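Local atomic coordinates of Ras GTPase-activating-like protein IQGAP2 (Homo sapiens, PDB entry 5CJP), a protein that probably binds GTP-loaded Rho-family GTPases such as Cdc42 through its helical GAP-related domain, rather than stimulating their GTP hydrolysis. Residues Asn132-Tyr137 / Val158-Ala163; Leu202-Lys207 / Val314-Glu319. All coordinates share one frame; numbering follows the deposited sequence.

In the fold
The two contacts show how an elongated, mostly helical chain is pinned at separate points. Contact 1 joins two short helices within the Ras-GAP family region, about 35 Å from the centre of the chain, and the chain of another protein packs on Asn132 and Thr159 there. Contact 2 lies across the chain's centre, about 19 Å from it, and fastens the segment that follows helix 294-311 onto helix 200-216. The centres of contact 1 and contact 2 are about 48 Å apart, and the nearest atoms of contact 1 and contact 2 about 31 Å. The GTP pocket formed by Asn57, Arg59, Glu60 and Tyr326 uses residues of neither contact, although Tyr326 follows contact 2 closely in sequence.

Contact 1: Asn132-Tyr137 / Val158-Ala163; sequences NPVEVY and VTTEQA
Pro133, Val134 and Tyr137 present one side of helix 133-139 to Val158, Thr160 and Ala163, so that two short helices of the all-helical GAP-related domain begin side by side. CA atoms come within 5.3 Å at Val134 and Thr160 and 5.6 Å at Tyr137 and Ala163, the second pair illustrating how a small residue lets helical turns approach closely. The contact buries 329 Å² in total.

Apolar packing carries most of it. The methyl of Ala163 sits between the first turn and the tyrosine, with its CB 3.6 Å from Tyr137 CB and 4.1 Å from Pro133 CB. Beside it, Thr160 turns its CG2 methyl to the proline ring, meeting both CB and CG of Pro133. Val134 reaches across with CG1, held anti to its own carbonyl carbon (chi1 -69°), and lays this methyl against the backbone where the second helix starts, 3.2 Å from Val158 O.

The aromatic interaction is a CH-pi contact. Val158 CG1 lies over one face of the Tyr137 ring, 3.7 Å from its centroid and displaced toward the CD2-CE2 side, while the two side chains cross at about a right angle. Tyr166 meets the same ring with its plane turned by about 45°, and Tyr137 OH makes a weak hydrogen bond to Pro155 O.

The polar groups do not bond across this contact. Asn132 and Thr159 occupy the N-cap positions of the two helices, and Val136 N donates to Asn132 O in the opening turn. The amide of Asn132 also bridges that turn: ND2 donates to Glu135 OE1 over 2.6 Å, arriving on the anti side of the carboxylate and 21° out of its plane.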
loop_
_atom_site.group_PDB
_atom_site.type_symbol
_atom_site.label_atom_id
_atom_site.label_comp_id
_atom_site.label_asym_id
_atom_site.label_seq_id
_atom_site.Cartn_x
_atom_site.Cartn_y
_atom_site.Cartn_z
ATOM N N ASN E 132 -6.343 -18.573 42.995
ATOM C CA ASN E 132 -6.586 -20.010 43.008
ATOM C C ASN E 132 -5.713 -20.749 44.011
ATOM O O ASN E 132 -4.533 -21.005 43.764
ATOM C CB ASN E 132 -6.372 -20.590 41.606
ATOM C CG ASN E 132 -6.784 -22.053 41.502
ATOM O OD1 ASN E 132 -7.258 -22.652 42.468
ATOM N ND2 ASN E 132 -6.606 -22.632 40.322
ATOM N N PRO E 133 -6.300 -21.121 45.157
ATOM C CA PRO E 133 -5.627 -21.838 46.241
ATOM C C PRO E 133 -4.767 -23.012 45.785
ATOM O O PRO E 133 -3.559 -23.001 46.001
ATOM C CB PRO E 133 -6.786 -22.274 47.128
ATOM C CG PRO E 133 -7.725 -21.122 46.997
ATOM C CD PRO E 133 -7.711 -20.870 45.497
ATOM N N VAL E 134 -5.381 -24.019 45.157
ATOM C CA VAL E 134 -4.619 -25.187 44.701
ATOM C C VAL E 134 -3.441 -24.802 43.821
ATOM O O VAL E 134 -2.389 -25.452 43.858
ATOM C CB VAL E 134 -5.491 -26.212 43.913
ATOM C CG1 VAL E 134 -6.476 -26.894 44.846
ATOM C CG2 VAL E 134 -6.231 -25.523 42.784
ATOM N N GLU E 135 -3.613 -23.752 43.024
ATOM C CA GLU E 135 -2.540 -23.287 42.157
ATOM C C GLU E 135 -1.471 -22.606 42.991
ATOM O O GLU E 135 -0.282 -22.715 42.699
ATOM C CB GLU E 135 -3.073 -22.315 41.101
ATOM C CG GLU E 135 -3.474 -22.991 39.801
ATOM C CD GLU E 135 -3.830 -22.008 38.698
ATOM O OE1 GLU E 135 -4.903 -21.375 38.783
ATOM O OE2 GLU E 135 -3.030 -21.868 37.744
ATOM N N VAL E 136 -1.893 -21.902 44.033
ATOM C CA VAL E 136 -0.939 -21.230 44.902
ATOM C C VAL E 136 -0.234 -22.301 45.713
ATOM O O VAL E 136 0.991 -22.324 45.796
ATOM C CB VAL E 136 -1.630 -20.244 45.879
ATOM C CG1 VAL E 136 -0.571 -19.455 46.655
ATOM C CG2 VAL E 136 -2.550 -19.309 45.111
ATOM N N TYR E 137 -1.023 -23.190 46.306
ATOM C CA TYR E 137 -0.484 -24.268 47.118
ATOM C C TYR E 137 0.592 -24.997 46.348
ATOM O O TYR E 137 1.722 -25.142 46.812
ATOM C CB TYR E 137 -1.578 -25.267 47.495
ATOM C CG TYR E 137 -1.015 -26.548 48.070
ATOM C CD1 TYR E 137 -0.589 -26.613 49.394
ATOM C CD2 TYR E 137 -0.849 -27.675 47.268
ATOM C CE1 TYR E 137 -0.005 -27.768 49.906
ATOM C CE2 TYR E 137 -0.267 -28.833 47.767
ATOM C CZ TYR E 137 0.156 -28.874 49.086
ATOM O OH TYR E 137 0.744 -30.020 49.575
ATOM N N VAL E 158 -3.174 -30.971 45.781
ATOM C CA VAL E 158 -4.213 -31.102 46.797
ATOM C C VAL E 158 -5.505 -30.396 46.359
ATOM O O VAL E 158 -5.625 -29.974 45.205
ATOM C CB VAL E 158 -3.726 -30.506 48.146
ATOM C CG1 VAL E 158 -3.915 -28.987 48.164
ATOM C CG2 VAL E 158 -4.448 -31.173 49.301
ATOM N N THR E 159 -6.469 -30.278 47.277
ATOM C CA THR E 159 -7.742 -29.619 46.975
ATOM C C THR E 159 -7.770 -28.211 47.559
ATOM O O THR E 159 -6.902 -27.840 48.350
ATOM C CB THR E 159 -8.973 -30.394 47.541
ATOM O OG1 THR E 159 -9.107 -30.145 48.942
ATOM C CG2 THR E 159 -8.820 -31.889 47.317
ATOM N N THR E 160 -8.774 -27.435 47.159
ATOM C CA THR E 160 -8.922 -26.065 47.637
ATOM C C THR E 160 -8.959 -26.013 49.154
ATOM O O THR E 160 -8.051 -25.477 49.786
ATOM C CB THR E 160 -10.219 -25.414 47.105
ATOM O OG1 THR E 160 -10.136 -25.259 45.682
ATOM C CG2 THR E 160 -10.430 -24.052 47.751
ATOM N N GLU E 161 -10.017 -26.572 49.732
ATOM C CA GLU E 161 -10.192 -26.582 51.177
ATOM C C GLU E 161 -8.910 -26.885 51.947
ATOM O O GLU E 161 -8.542 -26.158 52.877
ATOM C CB GLU E 161 -11.279 -27.589 51.565
ATOM C CG GLU E 161 -11.132 -28.957 50.911
ATOM C CD GLU E 161 -12.142 -29.971 51.428
ATOM O OE1 GLU E 161 -12.169 -31.106 50.905
ATOM O OE2 GLU E 161 -12.907 -29.641 52.360
ATOM N N GLN E 162 -8.220 -27.950 51.558
ATOM C CA GLN E 162 -7.001 -28.317 52.255
ATOM C C GLN E 162 -5.761 -27.552 51.828
ATOM O O GLN E 162 -4.719 -27.636 52.479
ATOM C CB GLN E 162 -6.763 -29.831 52.170
ATOM C CG GLN E 162 -7.188 -30.503 50.880
ATOM C CD GLN E 162 -7.384 -32.000 51.064
ATOM O OE1 GLN E 162 -8.241 -32.434 51.839
ATOM N NE2 GLN E 162 -6.587 -32.796 50.362
ATOM N N ALA E 163 -5.860 -26.800 50.743
ATOM C CA ALA E 163 -4.716 -26.011 50.309
ATOM C C ALA E 163 -4.620 -24.849 51.293
ATOM O O ALA E 163 -3.545 -24.295 51.521
ATOM C CB ALA E 163 -4.930 -25.497 48.896
#

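Contact 2: Leu202-Lys207 / Val314-Glu319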
loop_
_atom_site.group_PDB
_atom_site.type_symbol
_atom_site.label_atom_id
_atom_site.label_comp_id
_atom_site.label_asym_id
_atom_site.label_seq_id
_atom_site.Cartn_x
_atom_site.Cartn_y
_atom_site.Cartn_z
ATOM N N LEU E 202 -21.331 5.110 20.537
ATOM C CA LEU E 202 -21.450 3.975 21.432
ATOM C C LEU E 202 -22.479 4.273 22.535
ATOM O O LEU E 202 -23.294 3.410 22.898
ATOM C CB LEU E 202 -20.095 3.671 22.071
ATOM C CG LEU E 202 -20.093 2.539 23.090
ATOM C CD1 LEU E 202 -20.814 1.359 22.499
ATOM C CD2 LEU E 202 -18.658 2.171 23.494
ATOM N N ARG E 203 -22.432 5.484 23.080
ATOM C CA ARG E 203 -23.356 5.865 24.142
ATOM C C ARG E 203 -24.761 5.886 23.589
ATOM O O ARG E 203 -25.721 5.515 24.271
ATOM C CB ARG E 203 -23.022 7.257 24.716
ATOM C CG ARG E 203 -21.823 7.298 25.650
ATOM C CD ARG E 203 -21.632 8.672 26.285
ATOM N NE ARG E 203 -22.605 8.987 27.334
ATOM C CZ ARG E 203 -22.581 10.103 28.065
ATOM N NH1 ARG E 203 -21.638 11.005 27.863
ATOM N NH2 ARG E 203 -23.491 10.323 29.007
ATOM N N TYR E 204 -24.881 6.318 22.341
ATOM C CA TYR E 204 -26.191 6.404 21.721
ATOM C C TYR E 204 -26.826 5.034 21.507
ATOM O O TYR E 204 -28.015 4.857 21.744
ATOM C CB TYR E 204 -26.098 7.160 20.402
ATOM C CG TYR E 204 -27.387 7.154 19.642
ATOM C CD1 TYR E 204 -28.545 7.708 20.190
ATOM C CD2 TYR E 204 -27.475 6.532 18.399
ATOM C CE1 TYR E 204 -29.770 7.636 19.516
ATOM C CE2 TYR E 204 -28.685 6.453 17.720
ATOM C CZ TYR E 204 -29.831 6.999 18.283
ATOM O OH TYR E 204 -31.026 6.884 17.610
ATOM N N ILE E 205 -26.039 4.065 21.064
ATOM C CA ILE E 205 -26.592 2.742 20.849
ATOM C C ILE E 205 -26.981 2.102 22.185
ATOM O O ILE E 205 -27.954 1.350 22.262
ATOM C CB ILE E 205 -25.605 1.851 20.083
ATOM C CG1 ILE E 205 -25.468 2.367 18.643
ATOM C CG2 ILE E 205 -26.086 0.416 20.074
ATOM C CD1 ILE E 205 -26.724 2.328 17.847
ATOM N N ALA E 206 -26.230 2.402 23.240
ATOM C CA ALA E 206 -26.550 1.878 24.560
ATOM C C ALA E 206 -27.919 2.449 24.908
ATOM O O ALA E 206 -28.777 1.756 25.455
ATOM C CB ALA E 206 -25.520 2.328 25.583
ATOM N N LYS E 207 -28.126 3.720 24.579
ATOM C CA LYS E 207 -29.409 4.366 24.829
ATOM C C LYS E 207 -30.505 3.670 24.029
ATOM O O LYS E 207 -31.521 3.270 24.580
ATOM C CB LYS E 207 -29.345 5.838 24.439
ATOM C CG LYS E 207 -30.686 6.536 24.490
ATOM C CD LYS E 207 -30.504 8.007 24.211
ATOM C CE LYS E 207 -31.808 8.665 23.874
ATOM N NZ LYS E 207 -31.565 10.094 23.646
ATOM N N VAL E 314 -27.886 10.863 26.586
ATOM C CA VAL E 314 -27.345 11.576 25.440
ATOM C C VAL E 314 -28.426 11.886 24.404
ATOM O O VAL E 314 -29.416 11.152 24.298
ATOM C CB VAL E 314 -26.180 10.731 24.843
ATOM C CG1 VAL E 314 -26.687 9.734 23.806
ATOM C CG2 VAL E 314 -25.128 11.625 24.298
ATOM N N PRO E 315 -28.270 12.997 23.647
ATOM C CA PRO E 315 -29.212 13.449 22.603
ATOM C C PRO E 315 -29.367 12.475 21.435
ATOM O O PRO E 315 -28.595 11.529 21.301
ATOM C CB PRO E 315 -28.600 14.762 22.121
ATOM C CG PRO E 315 -27.845 15.249 23.309
ATOM C CD PRO E 315 -27.205 14.000 23.842
ATOM N N GLU E 316 -30.366 12.710 20.591
ATOM C CA GLU E 316 -30.549 11.876 19.415
ATOM C C GLU E 316 -29.556 12.435 18.393
ATOM O O GLU E 316 -29.168 13.604 18.462
ATOM C CB GLU E 316 -31.982 11.979 18.885
ATOM C CG GLU E 316 -33.058 11.269 19.728
ATOM C CD GLU E 316 -32.922 9.744 19.739
ATOM O OE1 GLU E 316 -33.056 9.097 18.670
ATOM O OE2 GLU E 316 -32.682 9.182 20.831
ATOM N N PRO E 317 -29.112 11.603 17.443
ATOM C CA PRO E 317 -28.158 12.050 16.425
ATOM C C PRO E 317 -28.593 13.254 15.600
ATOM O O PRO E 317 -27.756 14.081 15.213
ATOM C CB PRO E 317 -27.928 10.787 15.594
ATOM C CG PRO E 317 -29.151 9.954 15.867
ATOM C CD PRO E 317 -29.371 10.165 17.313
ATOM N N GLU E 318 -29.890 13.363 15.329
ATOM C CA GLU E 318 -30.399 14.513 14.579
ATOM C C GLU E 318 -30.022 15.787 15.328
ATOM O O GLU E 318 -29.625 16.775 14.731
ATOM C CB GLU E 318 -31.916 14.450 14.427
ATOM C CG GLU E 318 -32.425 13.321 13.549
ATOM C CD GLU E 318 -32.365 11.974 14.227
ATOM O OE1 GLU E 318 -32.063 11.938 15.440
ATOM O OE2 GLU E 318 -32.634 10.950 13.550
ATOM N N GLU E 319 -30.138 15.765 16.648
ATOM C CA GLU E 319 -29.785 16.939 17.429
ATOM C C GLU E 319 -28.279 16.992 17.702
ATOM O O GLU E 319 -27.654 18.039 17.536
ATOM C CB GLU E 319 -30.566 16.960 18.756
ATOM C CG GLU E 319 -32.038 16.551 18.635
ATOM C CD GLU E 319 -32.693 17.118 17.393
ATOM O OE1 GLU E 319 -32.412 18.293 17.058
ATOM O OE2 GLU E 319 -33.488 16.395 16.752
#
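Helix 200-216 of the GAP-related domain receives the start of helix 317-320 through Tyr204 and Lys207, which meet Val314, Glu316 and Pro317. Pro317 CD lies over one face of the Tyr204 ring, 3.6 Å from the centroid, in a CH-pi contact shifted toward the CE1-CZ rim; Pro317 CG follows it near CZ and CE2. With CG anti to its backbone nitrogen (chi1 174°), Tyr204 carries its ring outward from the helix to meet the proline.

Glu316 stands at the N-cap position and Pro317 opens the helix, a first-turn place that suits a residue without a backbone N-H. The glutamate side chain bends at chi2 (-67°) and turns back to helix 200-216, where its two oxygens are shared out. OE1 accepts from Tyr204 OH at 3.2 Å, the hydroxyl lying above the carboxylate plane, while OE2 comes to the edge of the tyrosine ring and forms a salt bridge with Lys207 NZ at 3.2 Å, its hydrogen bond weak. Ring and carboxylate planes are 70° apart.

A phenylalanine in place of Tyr204 would probably leave Glu316 OE1 without its hydroxyl donor and the carboxylate freer to turn.

Lys207 extends fully alongside Val314, and its NZ also donates to Val314 O, modelled at 2.5 Å, too short for the length to be trusted. Val314 CG1 settles against the helix backbone, 4.0 Å from Tyr204 CA. Arg203 borders this valine, its guanidinium bonded to the carbonyl oxygens of Glu310 and Ala311.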